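Local coordinates for protein superoxide dismutase [Fe] (Aquifex pyrophilus, PDB 1COJ) that destroys superoxide radicals, converting them to hydrogen peroxide and oxygen at one iron ion per subunit, at residues A[25-30]-A[161-166]; A[167-172]-A[178-183]. One frame throughout, in Å; residues are numbered along the deposited sequence.

From the N terminus, the chain first runs into helix 21-47, where residues 25-30 wait for a partner far ahead. Interaction 1 closes a loop of 130 residues when strand 157-163 brings residues 161-166 back to the iron; that loop contains helix 63-86, which supplies the ligand H81, and the contact ties the alpha-hairpin domain to the C-terminal domain. Interaction 2 opens only afterwards and closes a short loop of five residues, bringing 178-183, in helix 177-186, against 167-172. The two loops follow in series, neither nested nor crossing. Both reach the same iron, and the OH of Y180 hydrogen-bonds the O of D163, linking the contacts directly.

Interaction 1 of 2, residues A[25-30]-A[161-166]; sequences EPHFEA and VIDTYE. With FE (Fe (III) ion), chain B.
OD1 of D163, on the carboxylate that meets H27 at the iron, is gripped from two directions. The backbone N of Y165 donates to it at 3.0 Å, from above the carboxylate plane with an N-H...O angle of 162°, closing an Asx turn just past strand 157-163; the iron-bound water gives it a second, weak bond. OD2 binds the iron at 2.0 Å, leaving OD1 3.5 Å from the metal, so D163 binds through one oxygen. From the opposite direction H27 of helix 21-47 sends its NE2 to within 2.1 Å of the iron. With CG of H27 anti to the backbone N (chi1 -160°), the imidazole reaches off the helix toward the metal. NE2 of H27 and OD2 of D163 are 2.7 Å apart as fellow ligands, not as a hydrogen-bonded pair; OD2 lies at the ring edge, in its plane, and ring and carboxylate planes differ by 39°. The water, 2.0 Å from the iron, stands nearly opposite NE2 of H27, and H81 and H167 complete the five-ligand, trigonal bipyramidal site of this family. Tying OD1 to backbone and water should fix the carboxylate's rotation and help settle the water on the metal.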
ATOM      1  N   GLU A  25       4.185  28.140  -6.294  1.00 12.77           N
ATOM      2  CA  GLU A  25       2.935  28.636  -5.724  1.00 13.89           C
ATOM      3  C   GLU A  25       1.925  27.577  -5.262  1.00 13.17           C
ATOM      4  O   GLU A  25       1.631  27.484  -4.066  1.00 12.64           O
ATOM      5  CB  GLU A  25       2.280  29.654  -6.673  1.00 16.03           C
ATOM      6  CG  GLU A  25       1.105  30.437  -6.070  1.00 18.45           C
ATOM      7  CD  GLU A  25       1.516  31.414  -4.967  1.00 22.44           C
ATOM      8  OE1 GLU A  25       0.616  31.975  -4.302  1.00 24.55           O
ATOM      9  OE2 GLU A  25       2.730  31.634  -4.766  1.00 21.69           O
ATOM     10  N   PRO A  26       1.397  26.752  -6.185  1.00 11.18           N
ATOM     11  CA  PRO A  26       0.430  25.742  -5.751  1.00 11.17           C
ATOM     12  C   PRO A  26       1.035  24.682  -4.833  1.00 11.36           C
ATOM     13  O   PRO A  26       0.365  24.179  -3.930  1.00 11.53           O
ATOM     14  CB  PRO A  26      -0.057  25.143  -7.071  1.00 11.38           C
ATOM     15  CG  PRO A  26       1.135  25.260  -7.956  1.00 10.96           C
ATOM     16  CD  PRO A  26       1.636  26.651  -7.638  1.00 11.73           C
ATOM     17  N   HIS A  27       2.308  24.371  -5.040  1.00 11.17           N
ATOM     18  CA  HIS A  27       2.984  23.361  -4.232  1.00 12.10           C
ATOM     19  C   HIS A  27       3.045  23.781  -2.767  1.00 13.35           C
ATOM     20  O   HIS A  27       2.724  22.991  -1.873  1.00 11.82           O
ATOM     21  CB  HIS A  27       4.396  23.102  -4.770  1.00 11.48           C
ATOM     22  CG  HIS A  27       4.982  21.795  -4.334  1.00 13.92           C
ATOM     23  ND1 HIS A  27       6.268  21.389  -4.625  1.00 14.16           N
ATOM     24  CD2 HIS A  27       4.431  20.779  -3.617  1.00 13.93           C
ATOM     25  CE1 HIS A  27       6.451  20.172  -4.090  1.00 17.87           C
ATOM     26  NE2 HIS A  27       5.363  19.758  -3.467  1.00 18.29           N
ATOM     27  N   PHE A  28       3.410  25.037  -2.534  1.00 12.86           N
ATOM     28  CA  PHE A  28       3.526  25.574  -1.184  1.00 13.05           C
ATOM     29  C   PHE A  28       2.188  26.001  -0.583  1.00 12.55           C
ATOM     30  O   PHE A  28       1.825  25.574   0.513  1.00 12.34           O
ATOM     31  CB  PHE A  28       4.494  26.762  -1.169  1.00 12.39           C
ATOM     32  CG  PHE A  28       4.926  27.174   0.208  1.00 11.97           C
ATOM     33  CD1 PHE A  28       6.082  26.641   0.774  1.00 11.33           C
ATOM     34  CD2 PHE A  28       4.172  28.081   0.948  1.00 11.29           C
ATOM     35  CE1 PHE A  28       6.484  27.004   2.063  1.00 12.15           C
ATOM     36  CE2 PHE A  28       4.562  28.451   2.234  1.00 12.26           C
ATOM     37  CZ  PHE A  28       5.721  27.911   2.794  1.00 11.40           C
ATOM     38  N   GLU A  29       1.454  26.830  -1.317  1.00 12.37           N
ATOM     39  CA  GLU A  29       0.179  27.360  -0.856  1.00 12.20           C
ATOM     40  C   GLU A  29      -0.993  26.390  -0.789  1.00 11.13           C
ATOM     41  O   GLU A  29      -1.844  26.518   0.088  1.00 12.76           O
ATOM     42  CB  GLU A  29      -0.216  28.582  -1.692  1.00 12.22           C
ATOM     43  CG  GLU A  29       0.798  29.720  -1.669  1.00 14.69           C
ATOM     44  CD  GLU A  29       1.027  30.297  -0.280  1.00 16.09           C
ATOM     45  OE1 GLU A  29       0.108  30.237   0.566  1.00 17.34           O
ATOM     46  OE2 GLU A  29       2.131  30.825  -0.039  1.00 17.04           O
ATOM     47  N   ALA A  30      -1.064  25.435  -1.708  1.00 11.29           N
ATOM     48  CA  ALA A  30      -2.177  24.494  -1.703  1.00 11.91           C
ATOM     49  C   ALA A  30      -1.855  23.140  -1.083  1.00 12.63           C
ATOM     50  O   ALA A  30      -2.506  22.721  -0.124  1.00 13.85           O
ATOM     51  CB  ALA A  30      -2.731  24.312  -3.112  1.00 10.26           C
ATOM     52  N   VAL A 161      16.140  15.667   0.598  1.00 10.25           N
ATOM     53  CA  VAL A 161      14.802  15.169   0.293  1.00 10.56           C
ATOM     54  C   VAL A 161      14.304  15.695  -1.056  1.00 11.46           C
ATOM     55  O   VAL A 161      14.213  16.906  -1.262  1.00 12.90           O
ATOM     56  CB  VAL A 161      13.800  15.587   1.402  1.00 10.92           C
ATOM     57  CG1 VAL A 161      12.416  15.083   1.087  1.00 13.10           C
ATOM     58  CG2 VAL A 161      14.253  15.049   2.750  1.00 10.91           C
ATOM     59  N   ILE A 162      13.993  14.784  -1.972  1.00  9.86           N
ATOM     60  CA  ILE A 162      13.502  15.161  -3.293  1.00 10.03           C
ATOM     61  C   ILE A 162      12.060  14.702  -3.466  1.00  9.45           C
ATOM     62  O   ILE A 162      11.751  13.517  -3.325  1.00 10.38           O
ATOM     63  CB  ILE A 162      14.342  14.532  -4.436  1.00  9.67           C
ATOM     64  CG1 ILE A 162      15.834  14.782  -4.213  1.00 13.60           C
ATOM     65  CG2 ILE A 162      13.912  15.117  -5.785  1.00 11.47           C
ATOM     66  CD1 ILE A 162      16.730  14.174  -5.288  1.00 15.34           C
ATOM     67  N   ASP A 163      11.179  15.654  -3.751  1.00  9.06           N
ATOM     68  CA  ASP A 163       9.768  15.376  -3.968  1.00  9.86           C
ATOM     69  C   ASP A 163       9.588  14.886  -5.405  1.00 12.07           C
ATOM     70  O   ASP A 163       9.963  15.589  -6.344  1.00 13.05           O
ATOM     71  CB  ASP A 163       8.949  16.656  -3.766  1.00  9.06           C
ATOM     72  CG  ASP A 163       7.453  16.400  -3.716  1.00 14.18           C
ATOM     73  OD1 ASP A 163       7.027  15.240  -3.891  1.00 12.17           O
ATOM     74  OD2 ASP A 163       6.697  17.356  -3.460  1.00 15.60           O
ATOM     75  N   THR A 164       9.030  13.690  -5.584  1.00  9.99           N
ATOM     76  CA  THR A 164       8.808  13.174  -6.929  1.00 10.35           C
ATOM     77  C   THR A 164       7.325  13.095  -7.274  1.00 10.48           C
ATOM     78  O   THR A 164       6.947  12.518  -8.289  1.00 12.53           O
ATOM     79  CB  THR A 164       9.510  11.806  -7.175  1.00  9.49           C
ATOM     80  OG1 THR A 164       8.970  10.811  -6.302  1.00 13.07           O
ATOM     81  CG2 THR A 164      11.006  11.921  -6.943  1.00  9.22           C
ATOM     82  N   TYR A 165       6.474  13.649  -6.411  1.00 11.13           N
ATOM     83  CA  TYR A 165       5.038  13.678  -6.684  1.00  9.89           C
ATOM     84  C   TYR A 165       4.895  14.523  -7.937  1.00 11.04           C
ATOM     85  O   TYR A 165       5.630  15.495  -8.120  1.00 10.95           O
ATOM     86  CB  TYR A 165       4.267  14.364  -5.560  1.00  9.81           C
ATOM     87  CG  TYR A 165       3.756  13.441  -4.475  1.00 10.78           C
ATOM     88  CD1 TYR A 165       2.387  13.211  -4.322  1.00 11.88           C
ATOM     89  CD2 TYR A 165       4.632  12.826  -3.577  1.00 11.13           C
ATOM     90  CE1 TYR A 165       1.897  12.391  -3.297  1.00 13.53           C
ATOM     91  CE2 TYR A 165       4.153  12.000  -2.545  1.00 10.77           C
ATOM     92  CZ  TYR A 165       2.784  11.789  -2.411  1.00 11.99           C
ATOM     93  OH  TYR A 165       2.294  11.002  -1.380  1.00 11.38           O
ATOM     94  N   GLU A 166       3.916  14.198  -8.768  1.00 12.34           N
ATOM     95  CA  GLU A 166       3.704  14.927 -10.012  1.00 13.34           C
ATOM     96  C   GLU A 166       3.468  16.424  -9.848  1.00 13.16           C
ATOM     97  O   GLU A 166       3.888  17.211 -10.693  1.00 13.48           O
ATOM     98  CB  GLU A 166       2.580  14.277 -10.813  1.00 12.66           C
ATOM     99  CG  GLU A 166       2.928  12.857 -11.208  1.00 14.64           C
ATOM    100  CD  GLU A 166       1.837  12.153 -11.984  1.00 18.39           C
ATOM    101  OE1 GLU A 166       0.638  12.361 -11.694  1.00 15.97           O
ATOM    102  OE2 GLU A 166       2.192  11.365 -12.885  1.00 19.53           O
TER
HETATM  103 FE    FE B 213       4.881  17.766  -2.875  0.55 20.15          FE
HETATM  104  O   HOH W   1       4.655  15.840  -2.381  1.00 13.62           O

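Interaction 2 of 2, residues A[167-172]-A[178-183]; sequences HAYYVD and PPYIDA. With FE (Fe (III) ion), chain B.
CB of Y169 sits over one face of the Y180 ring, 3.7 Å from its centroid, in a CH-pi contact displaced toward the rim, where it approaches CG of Y180 to 3.4 Å. With CG of Y169 between its backbone N and carbonyl carbon (chi1 60°), its own ring is carried aside: the two rings are tilted by only 27°, but their centroids are 5.2 Å apart and little of one lies over the other. Apolar packing continues toward the far end of Y180, where the methyl CB of A168 lies 4.2 Å from CZ of Y180. The polar ends look outside the contact. OH of Y180 hydrogen-bonds the backbone O of D163 and the OH of Y84, while OH of Y169 is hydrogen-bonded to NH2 of R177. A leucine in place of Y180 would probably strip the CB of Y169 of its aromatic cover and leave the O of D163 without its phenolic partner. H167, just ahead of A168, binds the iron through NE2 at 2.1 Å. The contact thus packs helix 177-186 against the turn that leads from the metal ligand H167 into helix 170-173, with Y173 of that short helix also touching Y180, and helix 21-47 meeting A168 through H27.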
ATOM      1  N   HIS A 167       2.837  16.831  -8.752  1.00 12.90           N
ATOM      2  CA  HIS A 167       2.578  18.251  -8.527  1.00 12.97           C
ATOM      3  C   HIS A 167       3.858  19.061  -8.315  1.00 13.45           C
ATOM      4  O   HIS A 167       3.861  20.283  -8.470  1.00 14.00           O
ATOM      5  CB  HIS A 167       1.606  18.462  -7.352  1.00 14.67           C
ATOM      6  CG  HIS A 167       2.104  17.950  -6.035  1.00 15.00           C
ATOM      7  ND1 HIS A 167       1.372  17.142  -5.191  1.00 13.69           N
ATOM      8  CD2 HIS A 167       3.276  18.178  -5.392  1.00 15.08           C
ATOM      9  CE1 HIS A 167       2.103  16.917  -4.096  1.00 16.42           C
ATOM     10  NE2 HIS A 167       3.268  17.527  -4.179  1.00 19.60           N
ATOM     11  N   ALA A 168       4.950  18.376  -7.996  1.00 10.81           N
ATOM     12  CA  ALA A 168       6.223  19.039  -7.749  1.00 11.01           C
ATOM     13  C   ALA A 168       6.912  19.580  -9.007  1.00 11.76           C
ATOM     14  O   ALA A 168       7.661  20.564  -8.929  1.00 12.44           O
ATOM     15  CB  ALA A 168       7.161  18.098  -7.008  1.00 12.57           C
ATOM     16  N   TYR A 169       6.624  18.979 -10.162  1.00 11.58           N
ATOM     17  CA  TYR A 169       7.260  19.383 -11.420  1.00 11.71           C
ATOM     18  C   TYR A 169       6.361  19.512 -12.653  1.00 11.74           C
ATOM     19  O   TYR A 169       6.813  19.987 -13.702  1.00 12.30           O
ATOM     20  CB  TYR A 169       8.402  18.410 -11.742  1.00 11.20           C
ATOM     21  CG  TYR A 169       7.965  16.962 -11.898  1.00 13.03           C
ATOM     22  CD1 TYR A 169       7.548  16.468 -13.133  1.00 13.56           C
ATOM     23  CD2 TYR A 169       7.948  16.092 -10.804  1.00 14.05           C
ATOM     24  CE1 TYR A 169       7.120  15.147 -13.280  1.00 12.58           C
ATOM     25  CE2 TYR A 169       7.523  14.767 -10.939  1.00 14.69           C
ATOM     26  CZ  TYR A 169       7.108  14.303 -12.179  1.00 16.67           C
ATOM     27  OH  TYR A 169       6.654  13.007 -12.314  1.00 16.17           O
ATOM     28  N   TYR A 170       5.095  19.126 -12.537  1.00 10.27           N
ATOM     29  CA  TYR A 170       4.198  19.175 -13.684  1.00 11.82           C
ATOM     30  C   TYR A 170       3.961  20.527 -14.343  1.00 13.68           C
ATOM     31  O   TYR A 170       3.752  20.591 -15.553  1.00 14.25           O
ATOM     32  CB  TYR A 170       2.863  18.494 -13.379  1.00 10.25           C
ATOM     33  CG  TYR A 170       2.526  17.455 -14.412  1.00 12.03           C
ATOM     34  CD1 TYR A 170       3.085  16.178 -14.356  1.00 11.29           C
ATOM     35  CD2 TYR A 170       1.711  17.774 -15.493  1.00 13.81           C
ATOM     36  CE1 TYR A 170       2.841  15.258 -15.361  1.00 11.63           C
ATOM     37  CE2 TYR A 170       1.465  16.875 -16.487  1.00 14.66           C
ATOM     38  CZ  TYR A 170       2.027  15.619 -16.433  1.00 13.44           C
ATOM     39  OH  TYR A 170       1.804  14.744 -17.479  1.00 13.90           O
ATOM     40  N   VAL A 171       4.002  21.604 -13.568  1.00 14.31           N
ATOM     41  CA  VAL A 171       3.788  22.935 -14.130  1.00 14.15           C
ATOM     42  C   VAL A 171       4.926  23.306 -15.089  1.00 13.69           C
ATOM     43  O   VAL A 171       4.679  23.786 -16.194  1.00 15.89           O
ATOM     44  CB  VAL A 171       3.670  24.014 -13.017  1.00 14.42           C
ATOM     45  CG1 VAL A 171       3.572  25.413 -13.632  1.00 13.38           C
ATOM     46  CG2 VAL A 171       2.456  23.733 -12.132  1.00 11.89           C
ATOM     47  N   ASP A 172       6.161  23.029 -14.683  1.00 12.71           N
ATOM     48  CA  ASP A 172       7.332  23.357 -15.488  1.00 12.83           C
ATOM     49  C   ASP A 172       7.746  22.333 -16.527  1.00 16.06           C
ATOM     50  O   ASP A 172       8.087  22.693 -17.651  1.00 18.06           O
ATOM     51  CB  ASP A 172       8.544  23.615 -14.590  1.00 12.41           C
ATOM     52  CG  ASP A 172       8.399  24.860 -13.746  1.00 15.62           C
ATOM     53  OD1 ASP A 172       9.100  24.955 -12.722  1.00 17.32           O
ATOM     54  OD2 ASP A 172       7.592  25.743 -14.102  1.00 16.01           O
ATOM     55  N   PRO A 178      13.358  13.954 -15.364  1.00 14.19           N
ATOM     56  CA  PRO A 178      14.816  14.179 -15.366  1.00 14.42           C
ATOM     57  C   PRO A 178      15.288  15.639 -15.304  1.00 13.59           C
ATOM     58  O   PRO A 178      16.158  15.977 -14.494  1.00 11.46           O
ATOM     59  CB  PRO A 178      15.264  13.479 -16.644  1.00 13.84           C
ATOM     60  CG  PRO A 178      14.329  12.328 -16.722  1.00 13.31           C
ATOM     61  CD  PRO A 178      12.993  12.955 -16.384  1.00 14.20           C
ATOM     62  N   PRO A 179      14.747  16.520 -16.165  1.00 12.86           N
ATOM     63  CA  PRO A 179      15.198  17.911 -16.103  1.00 12.65           C
ATOM     64  C   PRO A 179      14.857  18.572 -14.767  1.00 11.85           C
ATOM     65  O   PRO A 179      15.564  19.476 -14.325  1.00 12.48           O
ATOM     66  CB  PRO A 179      14.471  18.568 -17.280  1.00 13.47           C
ATOM     67  CG  PRO A 179      13.260  17.713 -17.466  1.00 14.80           C
ATOM     68  CD  PRO A 179      13.799  16.330 -17.278  1.00 14.23           C
ATOM     69  N   TYR A 180      13.793  18.108 -14.121  1.00 11.30           N
ATOM     70  CA  TYR A 180      13.391  18.647 -12.827  1.00 11.06           C
ATOM     71  C   TYR A 180      14.414  18.246 -11.766  1.00 11.03           C
ATOM     72  O   TYR A 180      14.796  19.059 -10.920  1.00 11.26           O
ATOM     73  CB  TYR A 180      11.989  18.147 -12.454  1.00 11.01           C
ATOM     74  CG  TYR A 180      11.703  18.125 -10.968  1.00 12.23           C
ATOM     75  CD1 TYR A 180      11.604  19.309 -10.231  1.00 12.71           C
ATOM     76  CD2 TYR A 180      11.534  16.913 -10.294  1.00 12.01           C
ATOM     77  CE1 TYR A 180      11.342  19.283  -8.853  1.00 12.79           C
ATOM     78  CE2 TYR A 180      11.275  16.874  -8.920  1.00 12.21           C
ATOM     79  CZ  TYR A 180      11.180  18.059  -8.206  1.00 14.43           C
ATOM     80  OH  TYR A 180      10.927  18.016  -6.853  1.00 12.17           O
ATOM     81  N   ILE A 181      14.867  16.995 -11.822  1.00 12.09           N
ATOM     82  CA  ILE A 181      15.851  16.502 -10.864  1.00 12.17           C
ATOM     83  C   ILE A 181      17.149  17.302 -10.999  1.00 12.68           C
ATOM     84  O   ILE A 181      17.760  17.679  -9.999  1.00 12.25           O
ATOM     85  CB  ILE A 181      16.124  14.994 -11.059  1.00 13.38           C
ATOM     86  CG1 ILE A 181      14.824  14.203 -10.877  1.00 14.95           C
ATOM     87  CG2 ILE A 181      17.166  14.515 -10.058  1.00 12.91           C
ATOM     88  CD1 ILE A 181      14.912  12.747 -11.307  1.00 14.40           C
ATOM     89  N   ASP A 182      17.550  17.591 -12.236  1.00 13.45           N
ATOM     90  CA  ASP A 182      18.760  18.375 -12.472  1.00 13.55           C
ATOM     91  C   ASP A 182      18.589  19.772 -11.879  1.00 13.12           C
ATOM     92  O   ASP A 182      19.496  20.289 -11.225  1.00 14.89           O
ATOM     93  CB  ASP A 182      19.062  18.488 -13.972  1.00 17.94           C
ATOM     94  CG  ASP A 182      19.492  17.167 -14.587  1.00 23.28           C
ATOM     95  OD1 ASP A 182      20.080  16.333 -13.869  1.00 26.10           O
ATOM     96  OD2 ASP A 182      19.249  16.965 -15.797  1.00 27.84           O
ATOM     97  N   ALA A 183      17.420  20.368 -12.093  1.00 13.15           N
ATOM     98  CA  ALA A 183      17.131  21.701 -11.576  1.00 12.95           C
ATOM     99  C   ALA A 183      17.191  21.707 -10.049  1.00 14.41           C
ATOM    100  O   ALA A 183      17.721  22.640  -9.453  1.00 14.96           O
ATOM    101  CB  ALA A 183      15.770  22.182 -12.066  1.00 11.52           C
TER
HETATM  102 FE    FE B 213       4.881  17.766  -2.875  0.55 20.15          FE
HETATM  103  O   HOH W   1       4.655  15.840  -2.381  1.00 13.62           O